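Local structure of galactitol 1-phosphate 5-dehydrogenase (4UEK) at residues A[4-9]-A[53-58]; A[33-38]-A[115-120]; A[43-48]-A[328-333]. The protein catalyses the NAD-dependent oxidation of galactitol 1-phosphate to D-tagatose 6-phosphate, as a zinc-containing member of the alcohol dehydrogenase family. One frame throughout, in Å; residues are numbered along the deposited sequence.

In the fold
All three contacts lie in the catalytic domain of the alcohol dehydrogenase fold. Contact 1 joins the N-terminal strand 2-7 to the loop 53-58, which lies against segment 115-120 of contact 2, the two centres about 13 Å apart; Gly58 O lies 2.8 Å from Gly116 N, probably a hydrogen bond. Contact 2 is nearest the active site, for Cys38 SG binds the zinc ion at 2.4 Å. Contact 3, about 10 Å from contact 1 and 15 Å from contact 2 between centres, packs helix 41-46 on helix 323-333. Ile45 CD1 there lies 4.0 Å from Leu37 CD1, and the Ile45 side chain is about 12 Å from the zinc ion.

Contact 1 of 3, residues A[4-9]-A[53-58]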
ATOM      1  N   VAL A   4       3.263 -29.046 -25.315  1.00 16.21           N
ATOM      2  CA  VAL A   4       1.968 -29.114 -24.667  1.00 20.21           C
ATOM      3  C   VAL A   4       1.191 -27.862 -25.039  1.00 21.77           C
ATOM      4  O   VAL A   4       1.657 -26.745 -24.817  1.00 23.52           O
ATOM      5  CB  VAL A   4       2.099 -29.239 -23.138  1.00 14.31           C
ATOM      6  CG1 VAL A   4       0.720 -29.404 -22.498  1.00 15.82           C
ATOM      7  CG2 VAL A   4       2.986 -30.424 -22.800  1.00 17.79           C
ATOM      8  N   VAL A   5       0.017 -28.056 -25.624  1.00 24.85           N
ATOM      9  CA  VAL A   5      -0.821 -26.950 -26.064  1.00 22.39           C
ATOM     10  C   VAL A   5      -2.150 -27.009 -25.339  1.00 24.16           C
ATOM     11  O   VAL A   5      -2.844 -28.022 -25.403  1.00 17.72           O
ATOM     12  CB  VAL A   5      -1.068 -26.987 -27.582  1.00 23.04           C
ATOM     13  CG1 VAL A   5      -1.773 -25.721 -28.024  1.00 19.94           C
ATOM     14  CG2 VAL A   5       0.243 -27.148 -28.341  1.00 24.42           C
ATOM     15  N   ASN A   6      -2.517 -25.933 -24.642  1.00 24.98           N
ATOM     16  CA  ASN A   6      -3.817 -25.936 -23.983  1.00 23.54           C
ATOM     17  C   ASN A   6      -4.809 -25.043 -24.715  1.00 22.73           C
ATOM     18  O   ASN A   6      -4.439 -24.071 -25.392  1.00 28.73           O
ATOM     19  CB  ASN A   6      -3.692 -25.554 -22.499  1.00 27.18           C
ATOM     20  CG  ASN A   6      -3.089 -24.188 -22.285  1.00 36.45           C
ATOM     21  OD1 ASN A   6      -1.896 -23.975 -22.510  1.00 34.70           O
ATOM     22  ND2 ASN A   6      -3.908 -23.254 -21.810  1.00 37.94           N
ATOM     23  N   ASP A   7      -6.077 -25.407 -24.606  1.00 20.49           N
ATOM     24  CA  ASP A   7      -7.091 -24.798 -25.443  1.00 30.71           C
ATOM     25  C   ASP A   7      -8.266 -24.331 -24.613  1.00 33.56           C
ATOM     26  O   ASP A   7      -8.304 -24.554 -23.403  1.00 30.25           O
ATOM     27  CB  ASP A   7      -7.555 -25.785 -26.519  1.00 39.36           C
ATOM     28  CG  ASP A   7      -7.881 -25.101 -27.835  1.00 47.51           C
ATOM     29  OD1 ASP A   7      -8.375 -23.953 -27.803  1.00 50.15           O
ATOM     30  OD2 ASP A   7      -7.631 -25.706 -28.900  1.00 50.74           O
ATOM     31  N   THR A   8      -9.231 -23.719 -25.293  1.00 37.24           N
ATOM     32  CA  THR A   8     -10.291 -22.925 -24.679  1.00 43.16           C
ATOM     33  C   THR A   8     -10.861 -23.456 -23.362  1.00 48.88           C
ATOM     34  O   THR A   8     -10.678 -22.835 -22.311  1.00 53.98           O
ATOM     35  CB  THR A   8     -11.451 -22.735 -25.675  1.00 42.97           C
ATOM     36  OG1 THR A   8     -10.969 -22.027 -26.823  1.00 42.65           O
ATOM     37  CG2 THR A   8     -12.570 -21.941 -25.042  1.00 43.41           C
ATOM     38  N   ASP A   9     -11.538 -24.595 -23.395  1.00 43.55           N
ATOM     39  CA  ASP A   9     -12.251 -25.024 -22.197  1.00 45.17           C
ATOM     40  C   ASP A   9     -11.453 -26.008 -21.346  1.00 38.42           C
ATOM     41  O   ASP A   9     -11.969 -27.049 -20.942  1.00 36.70           O
ATOM     42  CB  ASP A   9     -13.605 -25.632 -22.572  1.00 50.75           C
ATOM     43  CG  ASP A   9     -14.641 -24.578 -22.917  1.00 57.18           C
ATOM     44  OD1 ASP A   9     -14.463 -23.411 -22.507  1.00 57.19           O
ATOM     45  OD2 ASP A   9     -15.638 -24.915 -23.590  1.00 62.53           O
ATOM     46  N   TYR A  53      -6.036 -18.555 -27.285  1.00 23.92           N
ATOM     47  CA  TYR A  53      -6.064 -20.006 -27.408  1.00 23.58           C
ATOM     48  C   TYR A  53      -6.099 -20.366 -28.888  1.00 27.64           C
ATOM     49  O   TYR A  53      -6.675 -19.635 -29.693  1.00 35.75           O
ATOM     50  CB  TYR A  53      -7.274 -20.607 -26.684  1.00 28.90           C
ATOM     51  CG  TYR A  53      -7.266 -20.349 -25.201  1.00 30.37           C
ATOM     52  CD1 TYR A  53      -6.567 -21.181 -24.333  1.00 24.40           C
ATOM     53  CD2 TYR A  53      -7.943 -19.262 -24.668  1.00 31.37           C
ATOM     54  CE1 TYR A  53      -6.552 -20.936 -22.975  1.00 25.14           C
ATOM     55  CE2 TYR A  53      -7.933 -19.009 -23.314  1.00 31.28           C
ATOM     56  CZ  TYR A  53      -7.239 -19.851 -22.474  1.00 27.15           C
ATOM     57  OH  TYR A  53      -7.232 -19.589 -21.129  1.00 28.95           O
ATOM     58  N   PRO A  54      -5.470 -21.485 -29.263  1.00 27.21           N
ATOM     59  CA  PRO A  54      -4.663 -22.388 -28.432  1.00 27.24           C
ATOM     60  C   PRO A  54      -3.326 -21.761 -28.049  1.00 24.32           C
ATOM     61  O   PRO A  54      -2.835 -20.904 -28.782  1.00 22.83           O
ATOM     62  CB  PRO A  54      -4.461 -23.603 -29.343  1.00 30.74           C
ATOM     63  CG  PRO A  54      -4.559 -23.044 -30.733  1.00 24.92           C
ATOM     64  CD  PRO A  54      -5.583 -21.960 -30.653  1.00 22.28           C
ATOM     65  N   ILE A  55      -2.737 -22.159 -26.930  1.00 16.48           N
ATOM     66  CA  ILE A  55      -1.481 -21.526 -26.526  1.00 17.03           C
ATOM     67  C   ILE A  55      -0.501 -22.527 -25.901  1.00 20.75           C
ATOM     68  O   ILE A  55      -0.921 -23.513 -25.310  1.00 15.03           O
ATOM     69  CB  ILE A  55      -1.750 -20.361 -25.546  1.00 20.30           C
ATOM     70  CG1 ILE A  55      -0.481 -19.554 -25.284  1.00 21.66           C
ATOM     71  CG2 ILE A  55      -2.402 -20.865 -24.247  1.00 18.63           C
ATOM     72  CD1 ILE A  55      -0.726 -18.336 -24.427  1.00 30.47           C
ATOM     73  N   THR A  56       0.798 -22.291 -26.059  1.00 19.61           N
ATOM     74  CA  THR A  56       1.800 -23.084 -25.346  1.00 23.16           C
ATOM     75  C   THR A  56       2.405 -22.276 -24.209  1.00 18.63           C
ATOM     76  O   THR A  56       3.090 -21.288 -24.446  1.00 17.07           O
ATOM     77  CB  THR A  56       2.945 -23.567 -26.267  1.00 18.24           C
ATOM     78  OG1 THR A  56       2.423 -24.418 -27.290  1.00 23.62           O
ATOM     79  CG2 THR A  56       3.983 -24.349 -25.453  1.00 14.02           C
ATOM     80  N   LEU A  57       2.176 -22.720 -22.978  1.00 15.96           N
ATOM     81  CA  LEU A  57       2.657 -22.001 -21.804  1.00 13.66           C
ATOM     82  C   LEU A  57       4.076 -22.405 -21.408  1.00 19.79           C
ATOM     83  O   LEU A  57       4.727 -23.179 -22.115  1.00 16.30           O
ATOM     84  CB  LEU A  57       1.709 -22.246 -20.638  1.00 14.35           C
ATOM     85  CG  LEU A  57       0.251 -21.949 -20.967  1.00 13.87           C
ATOM     86  CD1 LEU A  57      -0.645 -22.512 -19.897  1.00 19.73           C
ATOM     87  CD2 LEU A  57       0.038 -20.442 -21.101  1.00 21.05           C
ATOM     88  N   GLY A  58       4.535 -21.886 -20.268  1.00 11.28           N
ATOM     89  CA  GLY A  58       5.807 -22.268 -19.690  1.00 16.97           C
ATOM     90  C   GLY A  58       6.827 -21.142 -19.671  1.00 12.97           C
ATOM     91  O   GLY A  58       7.382 -20.792 -20.713  1.00 11.47           O
TER
HETATM   92  O   HOH W   1       0.788 -25.088 -22.546  1.00 21.40           O
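Asn6 and Ile55 form an antiparallel hydrogen-bonded pair, a single bridge between the N-terminal strand and the loop 53-58. Asn6 N donates to Ile55 O at 3.0 Å, and Ile55 N returns the bond to Asn6 O at the same distance, 3.0 Å. Beyond the pair a water carries the pattern on: it accepts from Leu57 N at 2.8 Å and donates to Val4 O at 2.9 Å, standing in for a direct bond between the two segments. The part round Asn6, Ile55 and Leu57 is tight and buried; the Asn6 side chain lies alongside that of Ile55 and crosses Leu57 at about a right angle.

The face carrying Val5, Asp7 and Pro54 is looser and reaches solvent. Val5 CG1, anti to the backbone N (chi1 -172°), lies alongside Pro54 CB at 3.7 Å, the proline following a cis peptide bond. The Asp7 carboxylate runs past Tyr53 nearly parallel to its ring; OD1 accepts from Thr8 N at 2.7 Å, and OD2 pairs with Arg13. An alanine in place of Asp7 would probably leave Arg13 without this carboxylate partner and Thr8 N without its side-chain acceptor. At the Tyr53 end, Thr8 CA sits over one face of the ring, 4.2 Å from its centroid, while Asn6 O lies in plane at the ring's edge.

Strand 11-16 flanks the bridge, with Val12 touching Val4 and Ala15 touching Val5. Helix 41-46 lies against Asn6 and Leu57 and takes the Tyr53 hydroxyl on Arg44 O, and helix 323-333 meets Val4 through Phe323 and Phe326.

Contact 2 of 3, residues A[33-38]-A[115-120]; sequences ASSGLC and GGFAEY. With ZN (zinc ion), chain C.
The Phe117 ring turns its edge to the strand 34-36: Ser35 OG lies near the ring plane, 3.2 Å from Phe117 CD1, and Gly36 O, also near that plane, is 3.5 Å from Phe117 CE1. One face is covered by Gly58, whose CA stands 3.7 Å from Phe117 CE1; Val4 touches Phe117 from the other side of the ring plane, beyond the rim, and Phe326 of helix 323-333 meets the ring with the planes at about 60°. Leu37 comes to the far end obliquely, its CD1 4.0 Å from Phe117 CZ. With CG anti to the carbonyl carbon (chi1 -65°), the ring is carried along the strand from Ser35 to Leu37.

Phe117 is the centre of an inverse gamma turn, closed by a weak bond from Ala118 N to Gly116 O. The same carbonyl lies 3.0 Å from Ser35 OG, a hydrogen bond for which the hydroxyl proton has a competing acceptor. Strand 27-36 belongs to the mixed sheet of the GroES-like catalytic domain; near its end Ala33 and Ser34 both face Ser62 in a classic beta bulge.

Past Leu37 the chain delivers Cys38 to the zinc ion. His59 NE2, one further atom and a water at 2.1 Å also bind the metal, consistent with the family's catalytic zinc site, in which Glu144 would be the third protein ligand. Cys38 N is hydrogen-bonded to Asp41 OD2, and Leu37 O accepts from Lys341 NZ.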
ATOM      1  N   ALA A  33      15.429 -28.715 -21.094  1.00 17.61           N
ATOM      2  CA  ALA A  33      15.727 -29.893 -20.271  1.00 19.92           C
ATOM      3  C   ALA A  33      14.755 -30.064 -19.111  1.00 13.36           C
ATOM      4  O   ALA A  33      14.510 -31.187 -18.648  1.00 14.45           O
ATOM      5  CB  ALA A  33      17.163 -29.818 -19.734  1.00 22.75           C
ATOM      6  N   SER A  34      14.212 -28.949 -18.624  1.00 12.46           N
ATOM      7  CA  SER A  34      13.392 -28.954 -17.419  1.00 14.04           C
ATOM      8  C   SER A  34      12.494 -27.718 -17.414  1.00 12.59           C
ATOM      9  O   SER A  34      12.958 -26.600 -17.625  1.00 12.46           O
ATOM     10  CB  SER A  34      14.277 -28.993 -16.172  1.00 19.31           C
ATOM     11  OG  SER A  34      13.488 -28.976 -14.996  1.00 29.40           O
ATOM     12  N   SER A  35      11.206 -27.927 -17.210  1.00 11.63           N
ATOM     13  CA  SER A  35      10.236 -26.873 -17.438  1.00 14.72           C
ATOM     14  C   SER A  35       9.066 -27.031 -16.478  1.00 12.83           C
ATOM     15  O   SER A  35       8.398 -28.070 -16.462  1.00 15.53           O
ATOM     16  CB  SER A  35       9.771 -26.900 -18.899  1.00 15.03           C
ATOM     17  OG  SER A  35       8.885 -25.835 -19.182  1.00 16.88           O
ATOM     18  N   GLY A  36       8.831 -26.001 -15.667  1.00 14.56           N
ATOM     19  CA  GLY A  36       7.878 -26.101 -14.586  1.00 14.02           C
ATOM     20  C   GLY A  36       6.563 -25.386 -14.780  1.00 16.39           C
ATOM     21  O   GLY A  36       6.479 -24.382 -15.487  1.00 19.11           O
ATOM     22  N   LEU A  37       5.535 -25.908 -14.131  1.00 14.10           N
ATOM     23  CA  LEU A  37       4.209 -25.293 -14.136  1.00 17.02           C
ATOM     24  C   LEU A  37       4.044 -24.265 -13.009  1.00 19.44           C
ATOM     25  O   LEU A  37       4.112 -24.625 -11.841  1.00 20.35           O
ATOM     26  CB  LEU A  37       3.143 -26.383 -14.012  1.00 16.20           C
ATOM     27  CG  LEU A  37       1.685 -25.930 -14.102  1.00 16.11           C
ATOM     28  CD1 LEU A  37       1.325 -25.694 -15.560  1.00 18.09           C
ATOM     29  CD2 LEU A  37       0.756 -26.956 -13.474  1.00 22.09           C
ATOM     30  N   CYS A  38       3.816 -22.994 -13.353  1.00 18.44           N
ATOM     31  CA  CYS A  38       3.607 -21.940 -12.350  1.00 18.00           C
ATOM     32  C   CYS A  38       2.180 -21.953 -11.817  1.00 22.88           C
ATOM     33  O   CYS A  38       1.241 -22.300 -12.535  1.00 20.94           O
ATOM     34  CB  CYS A  38       3.922 -20.548 -12.947  1.00 19.18           C
ATOM     35  SG  CYS A  38       3.913 -19.112 -11.794  1.00 18.05           S
ATOM     36  N   GLY A 115       5.489 -20.523 -25.071  1.00 12.88           N
ATOM     37  CA  GLY A 115       6.538 -20.727 -24.084  1.00 15.05           C
ATOM     38  C   GLY A 115       7.235 -22.082 -24.069  1.00 16.28           C
ATOM     39  O   GLY A 115       7.236 -22.824 -25.068  1.00 11.13           O
ATOM     40  N   GLY A 116       7.818 -22.406 -22.913  1.00 16.42           N
ATOM     41  CA  GLY A 116       8.731 -23.539 -22.780  1.00 15.77           C
ATOM     42  C   GLY A 116       8.201 -24.943 -22.533  1.00 15.57           C
ATOM     43  O   GLY A 116       8.979 -25.821 -22.187  1.00 16.12           O
ATOM     44  N   PHE A 117       6.902 -25.186 -22.701  1.00 14.43           N
ATOM     45  CA  PHE A 117       6.421 -26.561 -22.649  1.00 13.61           C
ATOM     46  C   PHE A 117       6.588 -27.149 -24.054  1.00 14.93           C
ATOM     47  O   PHE A 117       5.607 -27.501 -24.730  1.00 15.58           O
ATOM     48  CB  PHE A 117       4.959 -26.655 -22.180  1.00 16.24           C
ATOM     49  CG  PHE A 117       4.733 -26.196 -20.758  1.00 22.94           C
ATOM     50  CD1 PHE A 117       5.772 -26.198 -19.831  1.00 21.65           C
ATOM     51  CD2 PHE A 117       3.481 -25.746 -20.356  1.00 19.22           C
ATOM     52  CE1 PHE A 117       5.565 -25.764 -18.530  1.00 17.81           C
ATOM     53  CE2 PHE A 117       3.262 -25.309 -19.052  1.00 16.68           C
ATOM     54  CZ  PHE A 117       4.305 -25.315 -18.138  1.00 15.66           C
ATOM     55  N   ALA A 118       7.843 -27.239 -24.482  1.00 15.18           N
ATOM     56  CA  ALA A 118       8.190 -27.705 -25.813  1.00 19.10           C
ATOM     57  C   ALA A 118       9.608 -28.286 -25.792  1.00 19.70           C
ATOM     58  O   ALA A 118      10.361 -28.051 -24.842  1.00 17.12           O
ATOM     59  CB  ALA A 118       8.076 -26.568 -26.818  1.00 15.16           C
ATOM     60  N   GLU A 119       9.975 -29.054 -26.814  1.00 13.36           N
ATOM     61  CA  GLU A 119      11.339 -29.587 -26.878  1.00 16.27           C
ATOM     62  C   GLU A 119      12.388 -28.511 -27.179  1.00 17.90           C
ATOM     63  O   GLU A 119      13.508 -28.574 -26.678  1.00 15.61           O
ATOM     64  CB  GLU A 119      11.433 -30.703 -27.929  1.00 19.42           C
ATOM     65  CG  GLU A 119      10.627 -31.960 -27.599  1.00 19.43           C
ATOM     66  CD  GLU A 119      10.891 -33.118 -28.571  1.00 30.36           C
ATOM     67  OE1 GLU A 119      12.013 -33.659 -28.574  1.00 33.23           O
ATOM     68  OE2 GLU A 119       9.974 -33.489 -29.338  1.00 28.96           O
ATOM     69  N   TYR A 120      12.038 -27.551 -28.030  1.00 12.45           N
ATOM     70  CA  TYR A 120      12.942 -26.464 -28.397  1.00 14.36           C
ATOM     71  C   TYR A 120      12.176 -25.155 -28.423  1.00 15.51           C
ATOM     72  O   TYR A 120      10.993 -25.131 -28.759  1.00 17.66           O
ATOM     73  CB  TYR A 120      13.577 -26.685 -29.778  1.00 12.30           C
ATOM     74  CG  TYR A 120      14.443 -27.931 -29.923  1.00 12.99           C
ATOM     75  CD1 TYR A 120      13.867 -29.174 -30.163  1.00 13.70           C
ATOM     76  CD2 TYR A 120      15.830 -27.853 -29.851  1.00 14.46           C
ATOM     77  CE1 TYR A 120      14.651 -30.320 -30.307  1.00 19.35           C
ATOM     78  CE2 TYR A 120      16.632 -28.999 -30.001  1.00 14.08           C
ATOM     79  CZ  TYR A 120      16.032 -30.223 -30.223  1.00 19.82           C
ATOM     80  OH  TYR A 120      16.795 -31.357 -30.362  1.00 22.57           O
TER
HETATM   81 ZN    ZN C1347       5.363 -17.458 -12.768  1.00 27.46          ZN
HETATM   82  O   HOH W   2       7.168 -18.100 -11.874  1.00 16.30           O

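Contact 3 of 3, residues A[43-48]-A[328-333]; sequences PRIFKN and QAVRDI
Phe46 reaches from the end of helix 41-46 to the backbone of helix 323-333. Its CB points toward that helix, and CG stands anti to the carbonyl carbon (chi1 -63°), which carries the ring toward Val330 and Ile333. Further along, CE2 passes 4.3 Å from Ile333 CB and 3.8 Å from Val330 O. At the tip CZ stands 3.4 Å from Val330 O, which lies in the ring plane, so a C-H edge is turned to the carbonyl oxygen; that oxygen also accepts from Ile333 N. Ile45 CG2 of the same helix sits 3.6 Å above the Phe46 ring plane, over the centre of one face, and is likely to limit how the ring can turn.

Helix 323-333 comes from the C-terminal part of the chain, which returns after the six-stranded parallel Rossmann sheet to complete the catalytic domain; the strand 341-344 that follows it pairs with strand 27-36. Segment 43-48 lies within the N-terminal GroES-like portion, so the contact joins two parts of one domain that are far apart in sequence.

Ile45 supplies the second touch: its CD1 meets Val330 CG1 at 3.7 Å, the two side chains crossing at about a right angle, with Val12 of strand 11-16 packed against both. On the outer side of helix 323-333, Arg331 grips Gln328 OE1 side-on, NE at 2.8 Å and NH2 at 3.2 Å, and Gln328 NE2 donates to Asp332 OD1.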
ATOM      1  N   PRO A  43      -4.986 -20.591 -13.767  1.00 23.42           N
ATOM      2  CA  PRO A  43      -6.113 -19.852 -14.350  1.00 27.98           C
ATOM      3  C   PRO A  43      -6.015 -19.748 -15.877  1.00 25.12           C
ATOM      4  O   PRO A  43      -7.042 -19.648 -16.538  1.00 24.67           O
ATOM      5  CB  PRO A  43      -6.002 -18.466 -13.703  1.00 29.71           C
ATOM      6  CG  PRO A  43      -5.191 -18.677 -12.468  1.00 25.91           C
ATOM      7  CD  PRO A  43      -4.244 -19.784 -12.782  1.00 21.73           C
ATOM      8  N   ARG A  44      -4.802 -19.763 -16.422  1.00 27.50           N
ATOM      9  CA  ARG A  44      -4.616 -19.748 -17.874  1.00 28.52           C
ATOM     10  C   ARG A  44      -5.116 -21.033 -18.522  1.00 28.47           C
ATOM     11  O   ARG A  44      -5.574 -21.026 -19.664  1.00 26.81           O
ATOM     12  CB  ARG A  44      -3.141 -19.541 -18.240  1.00 24.01           C
ATOM     13  CG  ARG A  44      -2.603 -18.169 -17.901  1.00 23.13           C
ATOM     14  CD  ARG A  44      -1.171 -17.949 -18.419  1.00 24.14           C
ATOM     15  NE  ARG A  44      -0.662 -16.721 -17.821  1.00 28.72           N
ATOM     16  CZ  ARG A  44       0.335 -16.670 -16.945  1.00 29.77           C
ATOM     17  NH1 ARG A  44       0.983 -17.785 -16.604  1.00 21.30           N
ATOM     18  NH2 ARG A  44       0.701 -15.497 -16.435  1.00 24.08           N
ATOM     19  N   ILE A  45      -5.006 -22.147 -17.804  1.00 27.44           N
ATOM     20  CA  ILE A  45      -5.471 -23.411 -18.344  1.00 27.58           C
ATOM     21  C   ILE A  45      -6.954 -23.632 -18.048  1.00 26.49           C
ATOM     22  O   ILE A  45      -7.707 -24.038 -18.936  1.00 32.65           O
ATOM     23  CB  ILE A  45      -4.657 -24.611 -17.794  1.00 23.71           C
ATOM     24  CG1 ILE A  45      -3.178 -24.468 -18.148  1.00 23.97           C
ATOM     25  CG2 ILE A  45      -5.184 -25.921 -18.360  1.00 26.39           C
ATOM     26  CD1 ILE A  45      -2.272 -25.422 -17.392  1.00 26.43           C
ATOM     27  N   PHE A  46      -7.381 -23.351 -16.818  1.00 24.50           N
ATOM     28  CA  PHE A  46      -8.709 -23.791 -16.371  1.00 24.53           C
ATOM     29  C   PHE A  46      -9.728 -22.686 -16.081  1.00 35.06           C
ATOM     30  O   PHE A  46     -10.852 -22.978 -15.674  1.00 38.06           O
ATOM     31  CB  PHE A  46      -8.580 -24.657 -15.110  1.00 26.83           C
ATOM     32  CG  PHE A  46      -7.808 -25.927 -15.318  1.00 24.76           C
ATOM     33  CD1 PHE A  46      -8.303 -26.924 -16.139  1.00 29.56           C
ATOM     34  CD2 PHE A  46      -6.597 -26.126 -14.684  1.00 26.25           C
ATOM     35  CE1 PHE A  46      -7.593 -28.099 -16.337  1.00 30.54           C
ATOM     36  CE2 PHE A  46      -5.880 -27.306 -14.873  1.00 30.02           C
ATOM     37  CZ  PHE A  46      -6.382 -28.291 -15.699  1.00 28.10           C
ATOM     38  N   LYS A  47      -9.356 -21.428 -16.262  1.00 36.80           N
ATOM     39  CA  LYS A  47     -10.311 -20.351 -16.015  1.00 41.88           C
ATOM     40  C   LYS A  47     -10.313 -19.373 -17.182  1.00 47.51           C
ATOM     41  O   LYS A  47     -10.606 -18.189 -17.015  1.00 48.53           O
ATOM     42  CB  LYS A  47      -9.990 -19.643 -14.698  1.00 40.33           C
ATOM     43  CG  LYS A  47     -10.230 -20.522 -13.476  1.00 50.49           C
ATOM     44  CD  LYS A  47      -9.583 -19.964 -12.214  1.00 56.99           C
ATOM     45  CE  LYS A  47     -10.162 -18.602 -11.834  1.00 59.05           C
ATOM     46  NZ  LYS A  47      -9.533 -18.054 -10.593  1.00 58.09           N
ATOM     47  N   ASN A  48     -10.002 -19.907 -18.361  1.00 50.28           N
ATOM     48  CA  ASN A  48      -9.859 -19.142 -19.598  1.00 51.27           C
ATOM     49  C   ASN A  48      -9.186 -17.789 -19.410  1.00 42.34           C
ATOM     50  O   ASN A  48      -9.648 -16.777 -19.933  1.00 51.21           O
ATOM     51  CB  ASN A  48     -11.219 -18.964 -20.264  1.00 59.52           C
ATOM     52  CG  ASN A  48     -11.445 -19.965 -21.378  1.00 64.69           C
ATOM     53  OD1 ASN A  48     -11.269 -19.646 -22.552  1.00 72.77           O
ATOM     54  ND2 ASN A  48     -11.818 -21.187 -21.015  1.00 61.13           N
ATOM     55  N   GLN A 328      -0.944 -35.284 -18.427  1.00 26.59           N
ATOM     56  CA  GLN A 328      -1.966 -35.922 -17.593  1.00 21.56           C
ATOM     57  C   GLN A 328      -1.941 -35.403 -16.150  1.00 20.94           C
ATOM     58  O   GLN A 328      -2.990 -35.231 -15.530  1.00 22.21           O
ATOM     59  CB  GLN A 328      -1.804 -37.438 -17.600  1.00 23.20           C
ATOM     60  CG  GLN A 328      -2.955 -38.159 -16.920  1.00 25.59           C
ATOM     61  CD  GLN A 328      -4.316 -37.762 -17.482  1.00 38.30           C
ATOM     62  OE1 GLN A 328      -4.509 -37.697 -18.696  1.00 43.62           O
ATOM     63  NE2 GLN A 328      -5.265 -37.487 -16.595  1.00 39.16           N
ATOM     64  N   ALA A 329      -0.742 -35.173 -15.621  1.00 21.24           N
ATOM     65  CA  ALA A 329      -0.565 -34.519 -14.323  1.00 21.27           C
ATOM     66  C   ALA A 329      -1.283 -33.168 -14.278  1.00 23.38           C
ATOM     67  O   ALA A 329      -1.963 -32.852 -13.308  1.00 26.26           O
ATOM     68  CB  ALA A 329       0.915 -34.333 -14.023  1.00 17.36           C
ATOM     69  N   VAL A 330      -1.128 -32.384 -15.340  1.00 22.25           N
ATOM     70  CA  VAL A 330      -1.785 -31.088 -15.437  1.00 22.63           C
ATOM     71  C   VAL A 330      -3.297 -31.247 -15.449  1.00 22.79           C
ATOM     72  O   VAL A 330      -3.997 -30.561 -14.714  1.00 22.86           O
ATOM     73  CB  VAL A 330      -1.328 -30.321 -16.685  1.00 20.95           C
ATOM     74  CG1 VAL A 330      -2.205 -29.099 -16.915  1.00 24.53           C
ATOM     75  CG2 VAL A 330       0.137 -29.921 -16.530  1.00 22.37           C
ATOM     76  N   ARG A 331      -3.798 -32.161 -16.276  1.00 20.81           N
ATOM     77  CA  ARG A 331      -5.224 -32.441 -16.326  1.00 28.74           C
ATOM     78  C   ARG A 331      -5.769 -32.832 -14.949  1.00 31.48           C
ATOM     79  O   ARG A 331      -6.840 -32.381 -14.555  1.00 27.08           O
ATOM     80  CB  ARG A 331      -5.515 -33.550 -17.346  1.00 34.22           C
ATOM     81  CG  ARG A 331      -5.206 -33.161 -18.788  1.00 34.05           C
ATOM     82  CD  ARG A 331      -5.791 -34.153 -19.791  1.00 37.27           C
ATOM     83  NE  ARG A 331      -4.873 -35.243 -20.091  1.00 44.61           N
ATOM     84  CZ  ARG A 331      -3.990 -35.228 -21.084  1.00 36.06           C
ATOM     85  NH1 ARG A 331      -3.896 -34.175 -21.881  1.00 30.14           N
ATOM     86  NH2 ARG A 331      -3.197 -36.267 -21.276  1.00 35.83           N
ATOM     87  N   ASP A 332      -5.019 -33.651 -14.216  1.00 24.64           N
ATOM     88  CA  ASP A 332      -5.449 -34.117 -12.893  1.00 31.57           C
ATOM     89  C   ASP A 332      -5.611 -32.982 -11.876  1.00 33.32           C
ATOM     90  O   ASP A 332      -6.345 -33.124 -10.900  1.00 34.02           O
ATOM     91  CB  ASP A 332      -4.465 -35.153 -12.340  1.00 33.43           C
ATOM     92  CG  ASP A 332      -4.571 -36.498 -13.041  1.00 37.50           C
ATOM     93  OD1 ASP A 332      -5.578 -36.730 -13.743  1.00 43.49           O
ATOM     94  OD2 ASP A 332      -3.653 -37.331 -12.882  1.00 34.52           O
ATOM     95  N   ILE A 333      -4.930 -31.861 -12.099  1.00 29.89           N
ATOM     96  CA  ILE A 333      -5.090 -30.712 -11.214  1.00 29.95           C
ATOM     97  C   ILE A 333      -6.524 -30.222 -11.272  1.00 36.41           C
ATOM     98  O   ILE A 333      -7.124 -29.900 -10.241  1.00 39.44           O
ATOM     99  CB  ILE A 333      -4.150 -29.550 -11.584  1.00 29.99           C
ATOM    100  CG1 ILE A 333      -2.696 -30.024 -11.626  1.00 29.61           C
ATOM    101  CG2 ILE A 333      -4.319 -28.390 -10.604  1.00 29.64           C
ATOM    102  CD1 ILE A 333      -2.278 -30.756 -10.393  1.00 31.13           C
TER